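Local coordinates for 70 KDA protein (Xanthomonas sp., PDB 4B2N) that cleaves rubber oxidatively and processively, acting as a dioxygenase that carries two covalently bound c-type hemes in a single chain, at residues W242-I252 with P281-P289; A391-P399 with Y501-A509. One frame throughout, in Å; residues are numbered along the deposited sequence.

Overall arrangement
From the N terminus, the chain lays down the first heme attachment, ending in His195, and then reaches contact 1. There the loop after helix 218-226 meets the loop after helix 253-261, closing a short excursion that contains this second helix and holding both loops against the first heme. Contact 2 opens later, at helix 391-394, which carries the second heme, and closes only at 501-509, after four helices and strand 420-422 have been added. The two closures are therefore in series, neither nested nor crossed. The centres of contact 1 and contact 2 lie about 23 Å apart. The nearest atoms of contact 1 and contact 2 are about 6 Å apart, without touching. Lys287 of contact 1 pairs through its backbone with His517, a residue that binds the second heme.

Contact 1: W242-I252 with P281-P289; sequences WSTGRGSSDAI and PHAGMTKAP. With HEC (heme c), chain C.
The carbonyl O of Ser249 takes two hydrogen bonds, from Thr286 N at 2.9 Å and from a water at 2.6 Å. The first belongs to an isolated antiparallel bridge, a hydrogen-bonded pair between two loops that line the pocket of the first heme c. Its return bond runs from Ser249 N to Thr286 O at 2.8 Å. Beside the bridge, Ser249 OG accepts from Ala251 N in an ST turn, a role suited to a short hydroxyl side chain.

Met285 carries most of the side-chain packing. Its unbranched chain, bent at chi2 (-66°), curls back over 242-252 and lets Met285 CE lie 3.8 Å from Thr244 CG2 and 3.9 Å from Asp250 CB. Sulfur also receives a weak bond from Thr244 N, so one flexible residue serves apolar and polar neighbours alike. Nearer the heme, Ile252 CG2 meets the small Ala283 CB, and the whole isoleucine side chain packs along a heme propionate. Thr286 then joins bridge to cofactor: the water that donates to Ser249 O also donates to Thr286 OG1, and this hydroxyl in turn donates a hydrogen bond to propionate atom O1D of the heme, 2.7 Å away.

Contact 2: A391-P399 with Y501-A509; sequences ASCHGVYSP and YIAPPLYGA. With HEC (heme c), chain D.
His394 and Tyr397 both carry CG beside the backbone N, opposite the carbonyl carbon (chi1 -75° and -63°), and this turns the two rings onto 501-509. His394 ends the CXXCH signature of c-type cytochromes, in which Cys393 SG is bonded to heme CAC. His394 NE2 binds the heme iron at 2.0 Å, with His641 as the other axial ligand. The far nitrogen, His394 ND1, donates an almost straight bond to Pro504 O at 2.8 Å, lying in both the ring plane and the carbonyl plane, which fixes the rotation of the imidazole above the porphyrin.

Both ring faces are packed as well. Ala503 CB sits over the centre of one, 3.8 Å from the His394 centroid, a methyl small enough to fit between the imidazole and the heme, which it also touches; Leu506 CD1 covers the opposite face nearer its rim.

Tyr397 reaches farther along the same segment. Its OH accepts from Leu506 N at 2.7 Å, satisfying the first backbone N-H after two prolines that have none to offer. The edge of its ring meets the face of Tyr507, centroids 4.6 Å apart and planes at 55°, and a water joins Tyr397 O to Tyr507 OH.

Helix 357-369 backs 391-399, with Tyr367 OH hydrogen-bonded to Gly395 O, while 501-509 begins in strand 500-502, the antiparallel partner of strand 420-422, and runs on as loop.

Contact 1: W242-I252 with P281-P289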
loop_
_atom_site.group_PDB
_atom_site.type_symbol
_atom_site.label_atom_id
_atom_site.label_comp_id
_atom_site.label_asym_id
_atom_site.label_seq_id
_atom_site.Cartn_x
_atom_site.Cartn_y
_atom_site.Cartn_z
ATOM N N TRP A 242 -7.782 -10.762 1.343
ATOM C CA TRP A 242 -7.278 -12.146 1.161
ATOM C C TRP A 242 -6.028 -12.036 0.359
ATOM O O TRP A 242 -5.648 -10.911 -0.030
ATOM C CB TRP A 242 -8.371 -12.929 0.436
ATOM C CG TRP A 242 -8.180 -14.433 0.433
ATOM C CD1 TRP A 242 -7.616 -15.185 -0.590
ATOM C CD2 TRP A 242 -8.606 -15.410 1.468
ATOM N NE1 TRP A 242 -7.634 -16.528 -0.258
ATOM C CE2 TRP A 242 -8.213 -16.729 0.971
ATOM C CE3 TRP A 242 -9.241 -15.317 2.702
ATOM C CZ2 TRP A 242 -8.496 -17.909 1.677
ATOM C CZ3 TRP A 242 -9.519 -16.504 3.431
ATOM C CH2 TRP A 242 -9.150 -17.760 2.928
ATOM N N SER A 243 -5.339 -13.151 0.089
ATOM C CA SER A 243 -4.224 -13.034 -0.802
ATOM C C SER A 243 -4.059 -14.371 -1.485
ATOM O O SER A 243 -4.576 -15.411 -1.002
ATOM C CB SER A 243 -2.950 -12.669 -0.031
ATOM O OG SER A 243 -2.646 -13.653 0.934
ATOM N N THR A 244 -3.312 -14.340 -2.565
ATOM C CA THR A 244 -2.945 -15.539 -3.221
ATOM C C THR A 244 -1.672 -16.114 -2.679
ATOM O O THR A 244 -1.399 -17.334 -2.877
ATOM C CB THR A 244 -2.859 -15.401 -4.749
ATOM O OG1 THR A 244 -1.845 -14.472 -5.102
ATOM C CG2 THR A 244 -4.186 -14.901 -5.312
ATOM N N GLY A 245 -0.925 -15.293 -1.928
ATOM C CA GLY A 245 0.368 -15.720 -1.409
ATOM C C GLY A 245 0.848 -14.706 -0.401
ATOM O O GLY A 245 0.025 -14.183 0.385
ATOM N N ARG A 246 2.128 -14.368 -0.448
ATOM C CA ARG A 246 2.736 -13.466 0.554
ATOM C C ARG A 246 3.218 -12.170 -0.057
ATOM O O ARG A 246 3.741 -12.210 -1.144
ATOM C CB ARG A 246 3.904 -14.192 1.208
ATOM C CG ARG A 246 3.410 -15.132 2.281
ATOM C CD ARG A 246 4.589 -15.985 2.669
ATOM N NE ARG A 246 4.395 -16.881 3.834
ATOM C CZ ARG A 246 4.969 -16.656 5.020
ATOM N NH1 ARG A 246 5.566 -15.474 5.248
ATOM N NH2 ARG A 246 4.886 -17.576 6.030
ATOM N N GLY A 247 3.021 -11.037 0.641
ATOM C CA GLY A 247 3.676 -9.765 0.232
ATOM C C GLY A 247 2.870 -8.944 -0.734
ATOM O O GLY A 247 3.286 -7.835 -1.182
ATOM N N SER A 248 1.703 -9.466 -1.086
ATOM C CA SER A 248 0.708 -8.668 -1.824
ATOM C C SER A 248 -0.660 -9.179 -1.422
ATOM O O SER A 248 -0.770 -10.313 -0.878
ATOM C CB SER A 248 0.963 -8.741 -3.350
ATOM O OG SER A 248 0.844 -10.100 -3.781
ATOM N N SER A 249 -1.702 -8.388 -1.666
ATOM C CA SER A 249 -3.051 -8.838 -1.291
ATOM C C SER A 249 -4.101 -8.155 -2.171
ATOM O O SER A 249 -3.784 -7.194 -2.911
ATOM C CB SER A 249 -3.331 -8.483 0.185
ATOM O OG SER A 249 -3.547 -7.078 0.370
ATOM N N ASP A 250 -5.366 -8.530 -1.954
ATOM C CA ASP A 250 -6.482 -7.858 -2.636
ATOM C C ASP A 250 -6.976 -6.638 -1.825
ATOM O O ASP A 250 -8.168 -6.306 -1.873
ATOM C CB ASP A 250 -7.617 -8.832 -2.935
ATOM C CG ASP A 250 -8.230 -9.388 -1.692
ATOM O OD1 ASP A 250 -7.852 -8.885 -0.619
ATOM O OD2 ASP A 250 -9.128 -10.288 -1.743
ATOM N N ALA A 251 -6.062 -5.988 -1.091
ATOM C CA ALA A 251 -6.442 -4.840 -0.239
ATOM C C ALA A 251 -7.266 -3.842 -1.095
ATOM O O ALA A 251 -8.339 -3.377 -0.686
ATOM C CB ALA A 251 -5.188 -4.162 0.420
ATOM N N ILE A 252 -6.727 -3.442 -2.252
ATOM C CA ILE A 252 -7.393 -2.440 -3.051
ATOM C C ILE A 252 -8.812 -2.842 -3.559
ATOM O O ILE A 252 -9.608 -1.949 -3.850
ATOM C CB ILE A 252 -6.475 -1.996 -4.249
ATOM C CG1 ILE A 252 -6.842 -0.601 -4.762
ATOM C CG2 ILE A 252 -6.541 -2.992 -5.359
ATOM C CD1 ILE A 252 -6.752 0.452 -3.688
ATOM N N PRO A 281 -13.635 -6.308 -13.260
ATOM C CA PRO A 281 -12.652 -7.395 -13.177
ATOM C C PRO A 281 -11.798 -7.265 -11.872
ATOM O O PRO A 281 -11.588 -6.146 -11.384
ATOM C CB PRO A 281 -11.835 -7.195 -14.488
ATOM C CG PRO A 281 -11.803 -5.691 -14.574
ATOM C CD PRO A 281 -13.217 -5.246 -14.193
ATOM N N HIS A 282 -11.401 -8.388 -11.280
ATOM C CA HIS A 282 -10.503 -8.398 -10.119
ATOM C C HIS A 282 -9.223 -7.635 -10.450
ATOM O O HIS A 282 -8.623 -7.817 -11.543
ATOM C CB HIS A 282 -10.226 -9.845 -9.742
ATOM C CG HIS A 282 -9.556 -10.032 -8.378
ATOM N ND1 HIS A 282 -8.286 -9.603 -8.115
ATOM C CD2 HIS A 282 -9.995 -10.689 -7.205
ATOM C CE1 HIS A 282 -7.946 -9.923 -6.838
ATOM N NE2 HIS A 282 -8.985 -10.599 -6.281
ATOM N N ALA A 283 -8.795 -6.751 -9.543
ATOM C CA ALA A 283 -7.607 -5.941 -9.807
ATOM C C ALA A 283 -6.225 -6.693 -9.631
ATOM O O ALA A 283 -5.174 -6.138 -9.950
ATOM C CB ALA A 283 -7.661 -4.648 -9.001
ATOM N N GLY A 284 -6.259 -7.953 -9.203
ATOM C CA GLY A 284 -5.051 -8.697 -8.890
ATOM C C GLY A 284 -4.576 -8.398 -7.459
ATOM O O GLY A 284 -5.212 -7.658 -6.705
ATOM N N MET A 285 -3.391 -8.883 -7.147
ATOM C CA MET A 285 -2.769 -8.608 -5.891
ATOM C C MET A 285 -1.947 -7.329 -6.084
ATOM O O MET A 285 -1.260 -7.173 -7.067
ATOM C CB MET A 285 -1.862 -9.754 -5.499
ATOM C CG MET A 285 -2.586 -11.097 -5.432
ATOM S SD MET A 285 -3.794 -11.071 -4.077
ATOM C CE MET A 285 -5.298 -11.249 -4.965
ATOM N N THR A 286 -1.988 -6.446 -5.087
ATOM C CA THR A 286 -0.946 -5.436 -5.021
ATOM C C THR A 286 -0.177 -5.440 -3.718
ATOM O O THR A 286 -0.690 -5.914 -2.652
ATOM C CB THR A 286 -1.383 -4.025 -5.414
ATOM O OG1 THR A 286 -2.331 -3.531 -4.481
ATOM C CG2 THR A 286 -1.900 -4.026 -6.907
ATOM N N LYS A 287 1.080 -5.039 -3.836
ATOM C CA LYS A 287 1.940 -4.825 -2.657
ATOM C C LYS A 287 1.775 -3.391 -2.178
ATOM O O LYS A 287 1.559 -2.500 -3.020
ATOM C CB LYS A 287 3.384 -5.028 -3.098
ATOM C CG LYS A 287 4.441 -5.053 -1.989
ATOM C CD LYS A 287 5.845 -5.118 -2.639
ATOM C CE LYS A 287 6.837 -5.068 -1.449
ATOM N NZ LYS A 287 8.077 -4.420 -1.901
ATOM N N ALA A 288 1.834 -3.147 -0.858
ATOM C CA ALA A 288 1.816 -1.784 -0.342
ATOM C C ALA A 288 2.976 -0.948 -0.909
ATOM O O ALA A 288 4.146 -1.408 -0.990
ATOM C CB ALA A 288 1.849 -1.748 1.222
ATOM N N PRO A 289 2.671 0.280 -1.399
ATOM C CA PRO A 289 3.788 1.213 -1.621
ATOM C C PRO A 289 4.451 1.594 -0.298
ATOM O O PRO A 289 3.913 1.314 0.758
ATOM C CB PRO A 289 3.121 2.474 -2.243
ATOM C CG PRO A 289 1.757 1.985 -2.688
ATOM C CD PRO A 289 1.370 0.861 -1.740
HETATM FE FE HEC C . -2.723 0.643 2.799
HETATM C CHA HEC C . -2.101 2.068 -0.325
HETATM C CHB HEC C . -2.565 3.823 4.290
HETATM C CHC HEC C . -4.037 -0.580 5.830
HETATM C CHD HEC C . -2.291 -2.455 1.560
HETATM N NA HEC C . -2.456 2.470 2.183
HETATM C C1A HEC C . -2.041 2.880 0.880
HETATM C C2A HEC C . -1.611 4.269 0.821
HETATM C C3A HEC C . -1.740 4.814 2.132
HETATM C C4A HEC C . -2.230 3.687 2.934
HETATM C CMA HEC C . -1.361 6.209 2.589
HETATM C CAA HEC C . -1.095 5.079 -0.396
HETATM C CBA HEC C . 0.372 4.684 -0.577
HETATM C CGA HEC C . 0.975 5.258 -1.847
HETATM O O1A HEC C . 0.361 5.212 -2.968
HETATM O O2A HEC C . 2.124 5.683 -1.699
HETATM N NB HEC C . -3.280 1.477 4.582
HETATM C C1B HEC C . -3.070 2.712 5.054
HETATM C C2B HEC C . -3.521 2.962 6.415
HETATM C C3B HEC C . -3.964 1.695 6.853
HETATM C C4B HEC C . -3.717 0.837 5.700
HETATM C CMB HEC C . -3.452 4.297 7.039
HETATM C CAB HEC C . -4.607 1.293 8.154
HETATM C CBB HEC C . -5.860 1.910 8.416
HETATM N NC HEC C . -3.099 -1.116 3.632
HETATM C C1C HEC C . -3.649 -1.542 4.827
HETATM C C2C HEC C . -3.675 -3.019 4.976
HETATM C C3C HEC C . -3.180 -3.535 3.681
HETATM C C4C HEC C . -2.853 -2.348 2.895
HETATM C CMC HEC C . -4.213 -3.738 6.209
HETATM C CAC HEC C . -3.032 -4.954 3.227
HETATM C CBC HEC C . -4.052 -5.852 3.557
HETATM N ND HEC C . -2.295 -0.046 0.931
HETATM C C1D HEC C . -2.167 -1.336 0.627
HETATM C C2D HEC C . -1.836 -1.574 -0.741
HETATM C C3D HEC C . -1.796 -0.254 -1.286
HETATM C C4D HEC C . -2.118 0.624 -0.167
HETATM C CMD HEC C . -1.581 -2.835 -1.486
HETATM C CAD HEC C . -1.611 0.046 -2.732
HETATM C CBD HEC C . -3.078 -0.238 -3.239
HETATM C CGD HEC C . -3.123 -0.114 -4.744
HETATM O O1D HEC C . -3.150 -1.140 -5.470
HETATM O O2D HEC C . -3.031 1.071 -5.209
HETATM O O HOH W 1 -1.155 -5.843 0.276
HETATM O O HOH W 2 -4.453 -4.657 -3.268
HETATM O O HOH W 3 -8.362 -12.216 -3.627
#

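Contact 2: A391-P399 with Y501-A509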
loop_
_atom_site.group_PDB
_atom_site.type_symbol
_atom_site.label_atom_id
_atom_site.label_comp_id
_atom_site.label_asym_id
_atom_site.label_seq_id
_atom_site.Cartn_x
_atom_site.Cartn_y
_atom_site.Cartn_z
ATOM N N ALA A 391 15.212 9.419 -14.566
ATOM C CA ALA A 391 14.729 10.709 -14.060
ATOM C C ALA A 391 13.488 11.227 -14.745
ATOM O O ALA A 391 12.671 11.838 -14.080
ATOM C CB ALA A 391 15.830 11.738 -14.101
ATOM N N SER A 392 13.338 10.989 -16.064
ATOM C CA SER A 392 12.158 11.440 -16.807
ATOM C C SER A 392 10.843 10.839 -16.331
ATOM O O SER A 392 9.804 11.227 -16.800
ATOM C CB SER A 392 12.296 11.159 -18.334
ATOM O OG SER A 392 12.334 9.765 -18.607
ATOM N N CYS A 393 10.883 9.863 -15.438
ATOM C CA CYS A 393 9.637 9.296 -14.880
ATOM C C CYS A 393 9.729 9.365 -13.416
ATOM O O CYS A 393 8.838 9.896 -12.768
ATOM C CB CYS A 393 9.454 7.824 -15.240
ATOM S SG CYS A 393 9.229 7.685 -17.023
ATOM N N HIS A 394 10.799 8.784 -12.865
ATOM C CA HIS A 394 10.861 8.645 -11.419
ATOM C C HIS A 394 11.058 9.941 -10.633
ATOM O O HIS A 394 10.601 10.097 -9.491
ATOM C CB HIS A 394 11.923 7.630 -11.061
ATOM C CG HIS A 394 11.509 6.239 -11.319
ATOM N ND1 HIS A 394 10.768 5.504 -10.415
ATOM C CD2 HIS A 394 11.804 5.404 -12.353
ATOM C CE1 HIS A 394 10.594 4.262 -10.906
ATOM N NE2 HIS A 394 11.212 4.196 -12.097
ATOM N N GLY A 395 11.744 10.903 -11.226
ATOM C CA GLY A 395 12.120 12.089 -10.470
ATOM C C GLY A 395 13.585 12.437 -10.556
ATOM O O GLY A 395 14.429 11.559 -10.814
ATOM N N VAL A 396 13.893 13.706 -10.284
ATOM C CA VAL A 396 15.289 14.172 -10.215
ATOM C C VAL A 396 15.818 14.208 -8.774
ATOM O O VAL A 396 15.237 14.881 -7.901
ATOM C CB VAL A 396 15.384 15.609 -10.788
ATOM C CG1 VAL A 396 16.800 16.156 -10.625
ATOM C CG2 VAL A 396 14.976 15.627 -12.255
ATOM N N TYR A 397 16.901 13.450 -8.518
ATOM C CA TYR A 397 17.421 13.292 -7.167
ATOM C C TYR A 397 18.666 14.114 -6.933
ATOM O O TYR A 397 18.898 14.519 -5.824
ATOM C CB TYR A 397 17.723 11.823 -6.804
ATOM C CG TYR A 397 16.482 10.975 -6.811
ATOM C CD1 TYR A 397 15.369 11.351 -6.090
ATOM C CD2 TYR A 397 16.416 9.835 -7.590
ATOM C CE1 TYR A 397 14.184 10.598 -6.148
ATOM C CE2 TYR A 397 15.254 9.089 -7.707
ATOM C CZ TYR A 397 14.147 9.456 -6.963
ATOM O OH TYR A 397 13.015 8.703 -7.075
ATOM N N SER A 398 19.481 14.277 -7.963
ATOM C CA SER A 398 20.807 14.865 -7.863
ATOM C C SER A 398 20.650 16.381 -7.678
ATOM O O SER A 398 19.951 17.035 -8.509
ATOM C CB SER A 398 21.571 14.526 -9.145
ATOM O OG SER A 398 22.355 15.609 -9.593
ATOM N N PRO A 399 21.236 16.942 -6.584
ATOM C CA PRO A 399 21.071 18.386 -6.386
ATOM C C PRO A 399 21.569 19.181 -7.597
ATOM O O PRO A 399 21.019 20.209 -7.939
ATOM C CB PRO A 399 21.971 18.662 -5.173
ATOM C CG PRO A 399 21.939 17.377 -4.404
ATOM C CD PRO A 399 22.023 16.332 -5.496
ATOM N N TYR A 501 0.610 3.468 -14.364
ATOM C CA TYR A 501 1.086 3.308 -13.000
ATOM C C TYR A 501 2.049 4.453 -12.651
ATOM O O TYR A 501 2.813 4.958 -13.532
ATOM C CB TYR A 501 1.759 1.926 -12.827
ATOM C CG TYR A 501 0.845 0.774 -13.072
ATOM C CD1 TYR A 501 -0.275 0.554 -12.268
ATOM C CD2 TYR A 501 1.148 -0.163 -14.089
ATOM C CE1 TYR A 501 -1.127 -0.532 -12.519
ATOM C CE2 TYR A 501 0.333 -1.247 -14.338
ATOM C CZ TYR A 501 -0.811 -1.429 -13.536
ATOM O OH TYR A 501 -1.620 -2.504 -13.791
ATOM N N ILE A 502 2.042 4.866 -11.376
ATOM C CA ILE A 502 2.986 5.861 -10.874
ATOM C C ILE A 502 4.430 5.268 -10.956
ATOM O O ILE A 502 4.617 4.052 -10.704
ATOM C CB ILE A 502 2.604 6.223 -9.423
ATOM C CG1 ILE A 502 3.440 7.369 -8.888
ATOM C CG2 ILE A 502 2.806 5.026 -8.510
ATOM C CD1 ILE A 502 3.165 8.661 -9.638
ATOM N N ALA A 503 5.410 6.056 -11.441
ATOM C CA ALA A 503 6.843 5.719 -11.278
ATOM C C ALA A 503 7.221 6.142 -9.817
ATOM O O ALA A 503 7.334 7.339 -9.478
ATOM C CB ALA A 503 7.709 6.392 -12.368
ATOM N N PRO A 504 7.330 5.175 -8.898
ATOM C CA PRO A 504 7.413 5.671 -7.503
ATOM C C PRO A 504 8.804 6.220 -7.140
ATOM O O PRO A 504 9.732 5.978 -7.880
ATOM C CB PRO A 504 7.181 4.415 -6.659
ATOM C CG PRO A 504 7.524 3.262 -7.564
ATOM C CD PRO A 504 7.235 3.705 -8.986
ATOM N N PRO A 505 8.927 6.958 -6.016
ATOM C CA PRO A 505 10.248 7.383 -5.514
ATOM C C PRO A 505 11.168 6.184 -5.322
ATOM O O PRO A 505 10.746 5.057 -4.825
ATOM C CB PRO A 505 9.914 8.048 -4.117
ATOM C CG PRO A 505 8.449 8.488 -4.247
ATOM C CD PRO A 505 7.837 7.343 -5.061
ATOM N N LEU A 506 12.424 6.406 -5.687
ATOM C CA LEU A 506 13.481 5.413 -5.444
ATOM C C LEU A 506 14.274 5.645 -4.176
ATOM O O LEU A 506 15.098 4.821 -3.829
ATOM C CB LEU A 506 14.414 5.214 -6.652
ATOM C CG LEU A 506 13.695 4.984 -7.988
ATOM C CD1 LEU A 506 14.701 4.775 -9.100
ATOM C CD2 LEU A 506 12.867 3.707 -7.904
ATOM N N TYR A 507 13.957 6.716 -3.424
ATOM C CA TYR A 507 14.449 6.853 -2.074
ATOM C C TYR A 507 14.050 5.600 -1.321
ATOM O O TYR A 507 12.885 5.301 -1.221
ATOM C CB TYR A 507 13.776 8.046 -1.387
ATOM C CG TYR A 507 14.183 9.419 -1.937
ATOM C CD1 TYR A 507 15.545 9.759 -2.152
ATOM C CD2 TYR A 507 13.221 10.376 -2.162
ATOM C CE1 TYR A 507 15.906 11.031 -2.619
ATOM C CE2 TYR A 507 13.541 11.649 -2.637
ATOM C CZ TYR A 507 14.903 11.993 -2.813
ATOM O OH TYR A 507 15.221 13.278 -3.245
ATOM N N GLY A 508 14.991 4.885 -0.735
ATOM C CA GLY A 508 14.547 3.772 0.172
ATOM C C GLY A 508 14.405 2.490 -0.635
ATOM O O GLY A 508 14.341 1.399 -0.077
ATOM N N ALA A 509 14.389 2.587 -1.964
ATOM C CA ALA A 509 14.055 1.422 -2.790
ATOM C C ALA A 509 15.097 0.328 -2.636
ATOM O O ALA A 509 14.826 -0.827 -2.907
ATOM C CB ALA A 509 13.971 1.822 -4.254
HETATM FE FE HEC D . 11.224 2.636 -13.384
HETATM C CHA HEC D . 9.143 0.806 -11.320
HETATM C CHB HEC D . 14.031 1.956 -11.292
HETATM C CHC HEC D . 13.388 3.997 -15.651
HETATM C CHD HEC D . 8.521 4.193 -14.771
HETATM N NA HEC D . 11.490 1.696 -11.612
HETATM C C1A HEC D . 10.544 0.854 -10.975
HETATM C C2A HEC D . 11.131 0.157 -9.833
HETATM C C3A HEC D . 12.564 0.506 -9.821
HETATM C C4A HEC D . 12.753 1.382 -10.959
HETATM C CMA HEC D . 13.579 0.039 -8.802
HETATM C CAA HEC D . 10.412 -0.674 -8.774
HETATM C CBA HEC D . 9.887 0.448 -7.805
HETATM C CGA HEC D . 8.913 -0.140 -6.772
HETATM O O1A HEC D . 8.573 -1.341 -6.932
HETATM O O2A HEC D . 8.474 0.501 -5.748
HETATM N NB HEC D . 13.367 2.899 -13.429
HETATM C C1B HEC D . 14.334 2.604 -12.561
HETATM C C2B HEC D . 15.699 2.960 -12.961
HETATM C C3B HEC D . 15.490 3.557 -14.294
HETATM C C4B HEC D . 14.050 3.468 -14.466
HETATM C CMB HEC D . 16.963 2.750 -12.161
HETATM C CAB HEC D . 16.521 4.087 -15.269
HETATM C CBB HEC D . 17.361 3.101 -15.795
HETATM N NC HEC D . 11.033 3.946 -14.805
HETATM C C1C HEC D . 11.994 4.307 -15.790
HETATM C C2C HEC D . 11.467 5.060 -16.922
HETATM C C3C HEC D . 10.051 5.124 -16.656
HETATM C C4C HEC D . 9.807 4.352 -15.405
HETATM C CMC HEC D . 12.226 5.642 -18.104
HETATM C CAC HEC D . 9.054 5.793 -17.554
HETATM C CBC HEC D . 8.920 5.558 -18.873
HETATM N ND HEC D . 9.270 2.587 -13.054
HETATM C C1D HEC D . 8.290 3.190 -13.718
HETATM C C2D HEC D . 6.916 2.891 -13.338
HETATM C C3D HEC D . 7.086 1.876 -12.325
HETATM C C4D HEC D . 8.539 1.748 -12.251
HETATM C CMD HEC D . 5.635 3.467 -13.885
HETATM C CAD HEC D . 5.999 1.170 -11.548
HETATM C CBD HEC D . 5.785 -0.158 -12.292
HETATM C CGD HEC D . 4.749 -1.034 -11.628
HETATM O O1D HEC D . 3.778 -1.482 -12.251
HETATM O O2D HEC D . 4.925 -1.224 -10.443
HETATM O O HOH W 4 6.821 9.625 -10.775
HETATM O O HOH W 5 17.894 13.805 -3.671
#